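Local atomic coordinates of trimethylamine-N-oxide reductase (Haemophilus influenzae, PDB entry 7L5I), a protein that probably reduces trimethylamine N-oxide and related oxides at a molybdenum centre held by a pair of pterin guanosine dinucleotide cofactors. Residues L187-V192 with W609-E614; M225-K230 with Y388-V393; K295-Y300 with G629-F634. All blocks are in the same frame, centred on the assembly; numbering follows the deposited sequence.

Contact 1: L187-V192 with W609-E614; sequences LGTIEV and WVRYGE. With EPE (4-(2-hydroxyethyl)-1-piperazine ethanesulfonic acid), chain H.
E191 takes a side-on grip from R611, a salt bridge in which NE and NH2 of the arginine each serve a different carboxylate oxygen. R611 NH2 lies 2.8 Å from E191 OE1 on a nearly straight bond (173°), and R611 NE lies 3.0 Å from E191 OE2. R611 is extended from CG to NE, and E191 bends at chi2 (64°) to meet it. The two planes stand 60° apart, well short of the flat, coplanar fork, and both nitrogens meet the carboxylate from above its plane. NH2 has a second salt-bridge partner in E194, which also binds T189 OG1.

The tyrosine adds hydrogen bonds of its own. Y612 OH donates to E191 OE1 over 2.7 Å, from the face opposite to that used by R611 NH2, so two donors pinch one oxygen. A water in line with the ring edge donates both to Y612 OH and to L187 O, tying the hydroxyl to the backbone of L187.

The remaining packing is of carbon against the hydroxyl: T189 CG2 lies 3.6 Å from Y612 OH, and L187 CB and CD1 also border that oxygen. A HEPES molecule, probably from the crystallisation liquor, takes a bond to its sulfonate O2S from Y612 N (2.8 Å) and lays C10 over one face of the tyrosine ring.

The contact thus joins the loop following helix 179-187 to the start of helix 613-617, with F382 of strand 381-383 touching L187, E191 and Y612.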
loop_
_atom_site.group_PDB
_atom_site.type_symbol
_atom_site.label_atom_id
_atom_site.label_comp_id
_atom_site.label_asym_id
_atom_site.label_seq_id
_atom_site.Cartn_x
_atom_site.Cartn_y
_atom_site.Cartn_z
ATOM N N LEU A 187 -4.441 -21.459 -1.165
ATOM C CA LEU A 187 -3.082 -21.972 -1.098
ATOM C C LEU A 187 -2.621 -22.355 0.299
ATOM O O LEU A 187 -1.567 -22.982 0.421
ATOM C CB LEU A 187 -2.086 -20.931 -1.639
ATOM C CG LEU A 187 -2.287 -20.594 -3.122
ATOM C CD1 LEU A 187 -1.422 -19.420 -3.519
ATOM C CD2 LEU A 187 -1.995 -21.792 -4.028
ATOM N N GLY A 188 -3.363 -21.997 1.339
ATOM C CA GLY A 188 -2.963 -22.303 2.694
ATOM C C GLY A 188 -1.895 -21.406 3.250
ATOM O O GLY A 188 -1.261 -21.751 4.250
ATOM N N THR A 189 -1.696 -20.239 2.648
ATOM C CA THR A 189 -0.653 -19.308 3.063
ATOM C C THR A 189 -1.062 -17.932 2.568
ATOM O O THR A 189 -1.872 -17.808 1.654
ATOM C CB THR A 189 0.711 -19.750 2.511
ATOM O OG1 THR A 189 1.774 -19.074 3.197
ATOM C CG2 THR A 189 0.827 -19.471 1.026
ATOM N N ILE A 190 -0.508 -16.891 3.193
ATOM C CA ILE A 190 -0.935 -15.543 2.821
ATOM C C ILE A 190 -0.471 -15.191 1.415
ATOM O O ILE A 190 -1.142 -14.430 0.702
ATOM C CB ILE A 190 -0.423 -14.535 3.866
ATOM C CG1 ILE A 190 -1.135 -13.198 3.701
ATOM C CG2 ILE A 190 1.079 -14.345 3.744
ATOM C CD1 ILE A 190 -0.821 -12.228 4.837
ATOM N N GLU A 191 0.688 -15.710 1.006
ATOM C CA GLU A 191 1.199 -15.670 -0.356
ATOM C C GLU A 191 1.723 -14.299 -0.780
ATOM O O GLU A 191 2.802 -14.217 -1.385
ATOM C CB GLU A 191 0.120 -16.167 -1.349
ATOM C CG GLU A 191 0.641 -16.428 -2.763
ATOM C CD GLU A 191 1.690 -17.554 -2.858
ATOM O OE1 GLU A 191 1.695 -18.459 -1.992
ATOM O OE2 GLU A 191 2.490 -17.545 -3.835
ATOM N N VAL A 192 0.983 -13.221 -0.503
ATOM C CA VAL A 192 1.354 -11.912 -1.050
ATOM C C VAL A 192 2.595 -11.314 -0.395
ATOM O O VAL A 192 3.236 -10.433 -1.010
ATOM C CB VAL A 192 0.179 -10.918 -0.917
ATOM C CG1 VAL A 192 -0.952 -11.342 -1.863
ATOM C CG2 VAL A 192 -0.334 -10.817 0.516
ATOM N N TRP A 609 16.325 -20.955 -5.782
ATOM C CA TRP A 609 15.102 -21.355 -5.103
ATOM C C TRP A 609 13.872 -21.123 -5.971
ATOM O O TRP A 609 13.688 -20.044 -6.552
ATOM C CB TRP A 609 14.949 -20.607 -3.776
ATOM C CG TRP A 609 13.801 -21.131 -2.979
ATOM C CD1 TRP A 609 13.723 -22.336 -2.332
ATOM C CD2 TRP A 609 12.550 -20.482 -2.766
ATOM N NE1 TRP A 609 12.491 -22.466 -1.715
ATOM C CE2 TRP A 609 11.755 -21.337 -1.972
ATOM C CE3 TRP A 609 12.017 -19.259 -3.170
ATOM C CZ2 TRP A 609 10.460 -21.002 -1.583
ATOM C CZ3 TRP A 609 10.732 -18.929 -2.763
ATOM C CH2 TRP A 609 9.980 -19.787 -1.970
ATOM N N VAL A 610 13.013 -22.146 -6.039
ATOM C CA VAL A 610 11.778 -22.110 -6.812
ATOM C C VAL A 610 10.607 -22.269 -5.846
ATOM O O VAL A 610 10.508 -23.269 -5.123
ATOM C CB VAL A 610 11.771 -23.196 -7.903
ATOM C CG1 VAL A 610 10.424 -23.249 -8.626
ATOM C CG2 VAL A 610 12.911 -22.976 -8.888
ATOM N N ARG A 611 9.716 -21.283 -5.838
ATOM C CA ARG A 611 8.534 -21.357 -4.999
ATOM C C ARG A 611 7.641 -22.511 -5.456
ATOM O O ARG A 611 7.445 -22.736 -6.643
ATOM C CB ARG A 611 7.815 -20.008 -5.051
ATOM C CG ARG A 611 6.765 -19.824 -3.970
ATOM C CD ARG A 611 6.260 -18.372 -3.843
ATOM N NE ARG A 611 5.155 -18.393 -2.878
ATOM C CZ ARG A 611 5.306 -18.410 -1.563
ATOM N NH1 ARG A 611 6.525 -18.323 -1.006
ATOM N NH2 ARG A 611 4.248 -18.502 -0.773
ATOM N N TYR A 612 7.121 -23.266 -4.494
ATOM C CA TYR A 612 6.270 -24.433 -4.750
ATOM C C TYR A 612 7.043 -25.568 -5.415
ATOM O O TYR A 612 6.443 -26.529 -5.893
ATOM C CB TYR A 612 5.004 -24.071 -5.547
ATOM C CG TYR A 612 4.052 -23.255 -4.689
ATOM C CD1 TYR A 612 3.503 -23.806 -3.540
ATOM C CD2 TYR A 612 3.783 -21.924 -4.956
ATOM C CE1 TYR A 612 2.709 -23.084 -2.700
ATOM C CE2 TYR A 612 2.972 -21.181 -4.091
ATOM C CZ TYR A 612 2.437 -21.780 -2.969
ATOM O OH TYR A 612 1.628 -21.113 -2.071
ATOM N N GLY A 613 8.372 -25.498 -5.410
ATOM C CA GLY A 613 9.161 -26.583 -5.962
ATOM C C GLY A 613 8.993 -27.879 -5.190
ATOM O O GLY A 613 8.939 -28.962 -5.781
ATOM N N GLU A 614 8.903 -27.787 -3.863
ATOM C CA GLU A 614 8.739 -29.011 -3.078
ATOM C C GLU A 614 7.340 -29.588 -3.242
ATOM O O GLU A 614 7.171 -30.811 -3.339
ATOM C CB GLU A 614 9.039 -28.736 -1.620
ATOM C CG GLU A 614 10.523 -28.425 -1.379
ATOM C CD GLU A 614 11.477 -29.365 -2.136
ATOM O OE1 GLU A 614 12.293 -28.855 -2.941
ATOM O OE2 GLU A 614 11.400 -30.606 -1.945
HETATM N N1 EPE H . 4.413 -21.935 1.627
HETATM C C2 EPE H . 4.181 -22.842 2.754
HETATM C C3 EPE H . 3.576 -22.072 3.918
HETATM N N4 EPE H . 4.395 -20.945 4.310
HETATM C C5 EPE H . 4.965 -20.161 3.223
HETATM C C6 EPE H . 5.461 -20.986 2.026
HETATM C C7 EPE H . 4.029 -20.184 5.506
HETATM C C8 EPE H . 2.948 -20.799 6.392
HETATM O O8 EPE H . 1.664 -20.550 5.850
HETATM C C9 EPE H . 4.698 -22.844 0.500
HETATM C C10 EPE H . 5.556 -22.286 -0.617
HETATM S S EPE H . 7.145 -23.133 -0.496
HETATM O O1S EPE H . 6.962 -24.520 -0.049
HETATM O O2S EPE H . 7.862 -23.133 -1.764
HETATM O O3S EPE H . 7.889 -22.375 0.483
HETATM O O HOH W 1 1.078 -22.640 0.170
#

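Contact 2: M225-K230 with Y388-V393; sequences MSTDQK and YSNGGV
N390 reaches across to a pair of side-chain-capped turns: T227 OG1 accepts from Q229 N in an ST turn, and D228 OD1 from K230 N in an Asx turn. T227 OG1 therefore has two donors, for N390 ND2 also points at it over 3.0 Å (159°), the oxygen lying close to the amide plane. V393 supplies the apolar share, its CG2 resting 3.8 Å from K230 CB.

The next shell fixes both ends of the amide. The other bond of N390 ND2 goes to G517 O on strand 512-517, while N390 OD1 accepts from G231 N, so its rotation is settled by three partners. The aspartate is anchored by S520 OG at OD2, and a water donates both to D228 OD2 and to N390 O. N390 itself sits in a type I' turn, Y388 to G391, that overlaps a type II turn, N390 to V393; these loop turns bring the amide against the edge strand 226-227. With chi1 of 67°, D228 CG lies between its own backbone N and carbonyl carbon, and D228 OD1 comes to rest above the amide carbon, 3.1 Å from N390 CG, without a hydrogen bond to either amide end.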
loop_
_atom_site.group_PDB
_atom_site.type_symbol
_atom_site.label_atom_id
_atom_site.label_comp_id
_atom_site.label_asym_id
_atom_site.label_seq_id
_atom_site.Cartn_x
_atom_site.Cartn_y
_atom_site.Cartn_z
ATOM N N MET A 225 10.734 -1.918 4.716
ATOM C CA MET A 225 11.968 -1.540 5.399
ATOM C C MET A 225 12.620 -0.470 4.531
ATOM O O MET A 225 12.104 0.644 4.451
ATOM C CB MET A 225 12.810 -2.775 5.638
ATOM C CG MET A 225 12.113 -3.638 6.675
ATOM S SD MET A 225 12.953 -5.183 7.051
ATOM C CE MET A 225 12.733 -6.049 5.531
ATOM N N SER A 226 13.700 -0.791 3.848
ATOM C CA SER A 226 14.358 0.180 2.971
ATOM C C SER A 226 14.713 -0.533 1.677
ATOM O O SER A 226 15.372 -1.569 1.710
ATOM C CB SER A 226 15.594 0.756 3.673
ATOM O OG SER A 226 16.267 1.705 2.887
ATOM N N THR A 227 14.295 0.003 0.530
ATOM C CA THR A 227 14.466 -0.777 -0.695
ATOM C C THR A 227 15.925 -1.157 -0.953
ATOM O O THR A 227 16.822 -0.314 -0.900
ATOM C CB THR A 227 13.904 -0.031 -1.912
ATOM O OG1 THR A 227 14.173 -0.826 -3.078
ATOM C CG2 THR A 227 14.498 1.370 -2.104
ATOM N N ASP A 228 16.151 -2.443 -1.286
ATOM C CA ASP A 228 17.492 -2.904 -1.669
ATOM C C ASP A 228 17.879 -2.515 -3.085
ATOM O O ASP A 228 19.054 -2.676 -3.450
ATOM C CB ASP A 228 17.629 -4.430 -1.454
ATOM C CG ASP A 228 16.749 -5.288 -2.380
ATOM O OD1 ASP A 228 16.420 -4.904 -3.507
ATOM O OD2 ASP A 228 16.403 -6.429 -1.953
ATOM N N GLN A 229 16.943 -1.968 -3.865
ATOM C CA GLN A 229 17.144 -1.415 -5.202
ATOM C C GLN A 229 17.441 -2.480 -6.244
ATOM O O GLN A 229 17.674 -2.138 -7.406
ATOM C CB GLN A 229 18.261 -0.357 -5.210
ATOM C CG GLN A 229 18.037 0.687 -4.139
ATOM C CD GLN A 229 18.901 1.918 -4.304
ATOM O OE1 GLN A 229 18.390 3.000 -4.574
ATOM N NE2 GLN A 229 20.229 1.752 -4.170
ATOM N N LYS A 230 17.384 -3.762 -5.891
ATOM C CA LYS A 230 17.771 -4.808 -6.818
ATOM C C LYS A 230 16.618 -5.339 -7.660
ATOM O O LYS A 230 16.866 -5.889 -8.739
ATOM C CB LYS A 230 18.403 -5.981 -6.057
ATOM C CG LYS A 230 19.683 -5.624 -5.320
ATOM C CD LYS A 230 20.749 -5.121 -6.268
ATOM C CE LYS A 230 22.015 -4.657 -5.553
ATOM N NZ LYS A 230 22.996 -4.172 -6.578
ATOM N N TYR A 388 6.431 -5.701 -5.520
ATOM C CA TYR A 388 6.380 -5.102 -4.204
ATOM C C TYR A 388 7.676 -5.410 -3.477
ATOM O O TYR A 388 8.010 -6.582 -3.253
ATOM C CB TYR A 388 5.176 -5.610 -3.400
ATOM C CG TYR A 388 5.192 -5.194 -1.966
ATOM C CD1 TYR A 388 4.759 -3.919 -1.573
ATOM C CD2 TYR A 388 5.585 -6.078 -0.986
ATOM C CE1 TYR A 388 4.768 -3.541 -0.243
ATOM C CE2 TYR A 388 5.597 -5.712 0.355
ATOM C CZ TYR A 388 5.185 -4.440 0.718
ATOM O OH TYR A 388 5.184 -4.049 2.026
ATOM N N SER A 389 8.405 -4.355 -3.114
ATOM C CA SER A 389 9.525 -4.467 -2.172
ATOM C C SER A 389 10.527 -5.550 -2.559
ATOM O O SER A 389 11.073 -6.242 -1.712
ATOM C CB SER A 389 8.993 -4.683 -0.762
ATOM O OG SER A 389 8.204 -3.567 -0.390
ATOM N N ASN A 390 10.799 -5.667 -3.860
ATOM C CA ASN A 390 11.919 -6.464 -4.374
ATOM C C ASN A 390 11.729 -7.959 -4.111
ATOM O O ASN A 390 12.687 -8.707 -3.863
ATOM C CB ASN A 390 13.226 -5.962 -3.793
ATOM C CG ASN A 390 13.429 -4.501 -4.059
ATOM O OD1 ASN A 390 13.574 -4.093 -5.196
ATOM N ND2 ASN A 390 13.347 -3.690 -3.018
ATOM N N GLY A 391 10.485 -8.411 -4.221
ATOM C CA GLY A 391 10.237 -9.842 -4.174
ATOM C C GLY A 391 11.030 -10.575 -5.237
ATOM O O GLY A 391 11.150 -10.130 -6.387
ATOM N N GLY A 392 11.604 -11.724 -4.842
ATOM C CA GLY A 392 12.383 -12.519 -5.750
ATOM C C GLY A 392 13.868 -12.267 -5.721
ATOM O O GLY A 392 14.629 -13.102 -6.203
ATOM N N VAL A 393 14.308 -11.139 -5.175
ATOM C CA VAL A 393 15.752 -10.944 -5.036
ATOM C C VAL A 393 16.274 -12.004 -4.084
ATOM O O VAL A 393 15.722 -12.162 -2.978
ATOM C CB VAL A 393 16.070 -9.536 -4.522
ATOM C CG1 VAL A 393 17.576 -9.380 -4.291
ATOM C CG2 VAL A 393 15.574 -8.523 -5.541
HETATM O O HOH W 2 14.243 -7.953 -1.428
#

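Contact 3: K295-Y300 with G629-F634; sequences KYTSGY and GKIEIF
K630 runs along the backbone of K295-T297, and its side chain is worth tracing atom by atom. K630 CB lies 3.3 Å from Y296 O, the same carbonyl that I631 N uses as acceptor, and CG stays over that peptide, near Y296 C and O. K630 CD then touches two carbonyl oxygens, 3.5 Å from both K295 O and T297 O. Beyond CD the chain bends (chi3 -67°), which carries CE over T297 O and lets K630 NZ curl back to bond T297 O at 3.1 Å. NZ approaches from above the carbonyl plane, and it also donates to a water that is hydrogen-bonded to S298 OG. A second water joins S298 OG to F634 O.

Beneath this, 297-298 and 631-632 pair as a two-stranded parallel sheet. Y296 O accepts from I631 N, and I631 O from S298 N (2.8 Å). S298 O then accepts from F634 N, with a weaker bond from I633 N, as the partner strand turns through an inverse gamma turn centred on E632.

The face bearing T297 and I631 is mostly apolar, with T297 OG1 bonded to L293 O. I633 CD1 touches T297 CB at 3.8 Å and meets the edge of the Y300 ring, Y300 and I633 lying side by side. Where the pairing ends, G299 CA packs 3.7 Å from F634 CB, an approach allowed by a glycine of positive phi at the N-cap of helix 300-307.

The chemistry divides the two faces: mostly hydrophobic groups pack against helix 359-372 on one, whereas the lysine, S298, E632 (bonded to S628) and the waters make the other polar. Backbone bonds give the sheet its register, and the lysine, probably cationic, adds an electrostatic tie to a carbonyl that faces away from the partner strand.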
loop_
_atom_site.group_PDB
_atom_site.type_symbol
_atom_site.label_atom_id
_atom_site.label_comp_id
_atom_site.label_asym_id
_atom_site.label_seq_id
_atom_site.Cartn_x
_atom_site.Cartn_y
_atom_site.Cartn_z
ATOM N N LYS A 295 -3.478 -33.722 -10.243
ATOM C CA LYS A 295 -2.541 -34.086 -9.194
ATOM C C LYS A 295 -2.379 -32.983 -8.156
ATOM O O LYS A 295 -2.148 -33.282 -6.983
ATOM C CB LYS A 295 -1.196 -34.406 -9.831
ATOM C CG LYS A 295 -0.119 -34.894 -8.879
ATOM C CD LYS A 295 1.121 -35.356 -9.654
ATOM C CE LYS A 295 2.201 -35.844 -8.695
ATOM N NZ LYS A 295 3.543 -35.966 -9.322
ATOM N N TYR A 296 -2.511 -31.715 -8.550
ATOM C CA TYR A 296 -2.120 -30.601 -7.687
ATOM C C TYR A 296 -3.250 -29.641 -7.346
ATOM O O TYR A 296 -3.023 -28.684 -6.581
ATOM C CB TYR A 296 -0.978 -29.818 -8.356
ATOM C CG TYR A 296 0.288 -30.606 -8.595
ATOM C CD1 TYR A 296 1.225 -30.809 -7.580
ATOM C CD2 TYR A 296 0.553 -31.154 -9.845
ATOM C CE1 TYR A 296 2.382 -31.520 -7.820
ATOM C CE2 TYR A 296 1.702 -31.850 -10.095
ATOM C CZ TYR A 296 2.613 -32.048 -9.078
ATOM O OH TYR A 296 3.766 -32.754 -9.353
ATOM N N THR A 297 -4.458 -29.859 -7.869
ATOM C CA THR A 297 -5.569 -28.973 -7.576
ATOM C C THR A 297 -6.778 -29.767 -7.109
ATOM O O THR A 297 -6.870 -30.987 -7.295
ATOM C CB THR A 297 -5.972 -28.101 -8.780
ATOM O OG1 THR A 297 -6.754 -28.878 -9.713
ATOM C CG2 THR A 297 -4.749 -27.537 -9.474
ATOM N N SER A 298 -7.690 -29.053 -6.472
ATOM C CA SER A 298 -8.969 -29.586 -6.021
ATOM C C SER A 298 -10.071 -28.753 -6.656
ATOM O O SER A 298 -10.043 -27.522 -6.585
ATOM C CB SER A 298 -9.079 -29.554 -4.497
ATOM O OG SER A 298 -10.308 -30.120 -4.069
ATOM N N GLY A 299 -11.008 -29.422 -7.321
ATOM C CA GLY A 299 -12.190 -28.756 -7.808
ATOM C C GLY A 299 -12.130 -28.245 -9.229
ATOM O O GLY A 299 -13.017 -27.480 -9.627
ATOM N N TYR A 300 -11.112 -28.624 -10.009
ATOM C CA TYR A 300 -11.010 -28.101 -11.362
ATOM C C TYR A 300 -12.235 -28.480 -12.196
ATOM O O TYR A 300 -12.732 -27.670 -12.988
ATOM C CB TYR A 300 -9.740 -28.583 -12.074
ATOM C CG TYR A 300 -9.807 -28.189 -13.536
ATOM C CD1 TYR A 300 -9.610 -26.861 -13.923
ATOM C CD2 TYR A 300 -10.177 -29.107 -14.514
ATOM C CE1 TYR A 300 -9.746 -26.473 -15.252
ATOM C CE2 TYR A 300 -10.301 -28.724 -15.838
ATOM C CZ TYR A 300 -10.075 -27.412 -16.202
ATOM O OH TYR A 300 -10.200 -27.012 -17.527
ATOM N N GLY A 629 -5.086 -30.388 0.804
ATOM C CA GLY A 629 -3.663 -30.453 0.573
ATOM C C GLY A 629 -3.228 -29.964 -0.789
ATOM O O GLY A 629 -2.034 -30.033 -1.098
ATOM N N LYS A 630 -4.159 -29.491 -1.610
ATOM C CA LYS A 630 -3.895 -29.043 -2.963
ATOM C C LYS A 630 -4.356 -27.601 -3.141
ATOM O O LYS A 630 -4.936 -26.976 -2.239
ATOM C CB LYS A 630 -4.593 -29.981 -3.964
ATOM C CG LYS A 630 -4.071 -31.422 -3.904
ATOM C CD LYS A 630 -4.811 -32.351 -4.879
ATOM C CE LYS A 630 -6.246 -32.525 -4.452
ATOM N NZ LYS A 630 -6.953 -33.463 -5.392
ATOM N N ILE A 631 -4.091 -27.070 -4.333
ATOM C CA ILE A 631 -4.621 -25.776 -4.752
ATOM C C ILE A 631 -6.141 -25.849 -4.887
ATOM O O ILE A 631 -6.663 -26.619 -5.690
ATOM C CB ILE A 631 -3.996 -25.343 -6.082
ATOM C CG1 ILE A 631 -2.480 -25.258 -5.961
ATOM C CG2 ILE A 631 -4.571 -24.012 -6.519
ATOM C CD1 ILE A 631 -1.768 -25.145 -7.308
ATOM N N GLU A 632 -6.852 -24.977 -4.181
ATOM C CA GLU A 632 -8.314 -25.054 -4.107
ATOM C C GLU A 632 -8.912 -24.129 -5.160
ATOM O O GLU A 632 -9.206 -22.963 -4.913
ATOM C CB GLU A 632 -8.806 -24.721 -2.701
ATOM C CG GLU A 632 -8.232 -25.617 -1.634
ATOM C CD GLU A 632 -9.273 -26.498 -0.957
ATOM O OE1 GLU A 632 -10.318 -25.967 -0.508
ATOM O OE2 GLU A 632 -9.032 -27.726 -0.861
ATOM N N ILE A 633 -9.093 -24.676 -6.354
ATOM C CA ILE A 633 -9.832 -23.951 -7.394
ATOM C C ILE A 633 -11.298 -23.833 -7.014
ATOM O O ILE A 633 -11.912 -22.785 -7.192
ATOM C CB ILE A 633 -9.644 -24.655 -8.743
ATOM C CG1 ILE A 633 -8.185 -24.533 -9.177
ATOM C CG2 ILE A 633 -10.584 -24.045 -9.784
ATOM C CD1 ILE A 633 -7.871 -25.243 -10.488
ATOM N N PHE A 634 -11.877 -24.906 -6.488
ATOM C CA PHE A 634 -13.148 -24.868 -5.774
ATOM C C PHE A 634 -12.839 -25.038 -4.297
ATOM O O PHE A 634 -12.142 -25.989 -3.908
ATOM C CB PHE A 634 -14.083 -25.968 -6.253
ATOM C CG PHE A 634 -15.473 -25.864 -5.667
ATOM C CD1 PHE A 634 -15.757 -26.408 -4.439
ATOM C CD2 PHE A 634 -16.478 -25.213 -6.358
ATOM C CE1 PHE A 634 -17.025 -26.312 -3.910
ATOM C CE2 PHE A 634 -17.751 -25.116 -5.830
ATOM C CZ PHE A 634 -18.018 -25.665 -4.602
HETATM O O HOH W 3 -12.528 -28.445 -3.152
HETATM O O HOH W 4 -9.639 -32.993 -4.089
#

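Overall arrangement
Contacts 1 and 3 are immediate neighbours, their centres about 14 Å apart, and they touch where L187 CD2 meets I631 CG1 at 4.0 Å. Helix 613-617 leaves contact 1 and also serves contact 3, with F615 meeting the Y296 ring edge-to-face and R616 O bound by Y296 OH. The nearest atoms of contacts 1 and 2 are about 5 Å apart without touching (centres 18 Å), those of contacts 2 and 3 about 19 Å. Q195 relates the first two: its side chain binds G392 and V393, and its carbonyl weakly accepts from R611. Contact 2 lies close to the cofactor, the T227 side chain being about 9 Å from a pterin dinucleotide, and Y388 touches W144 of the oxygen-atom pocket.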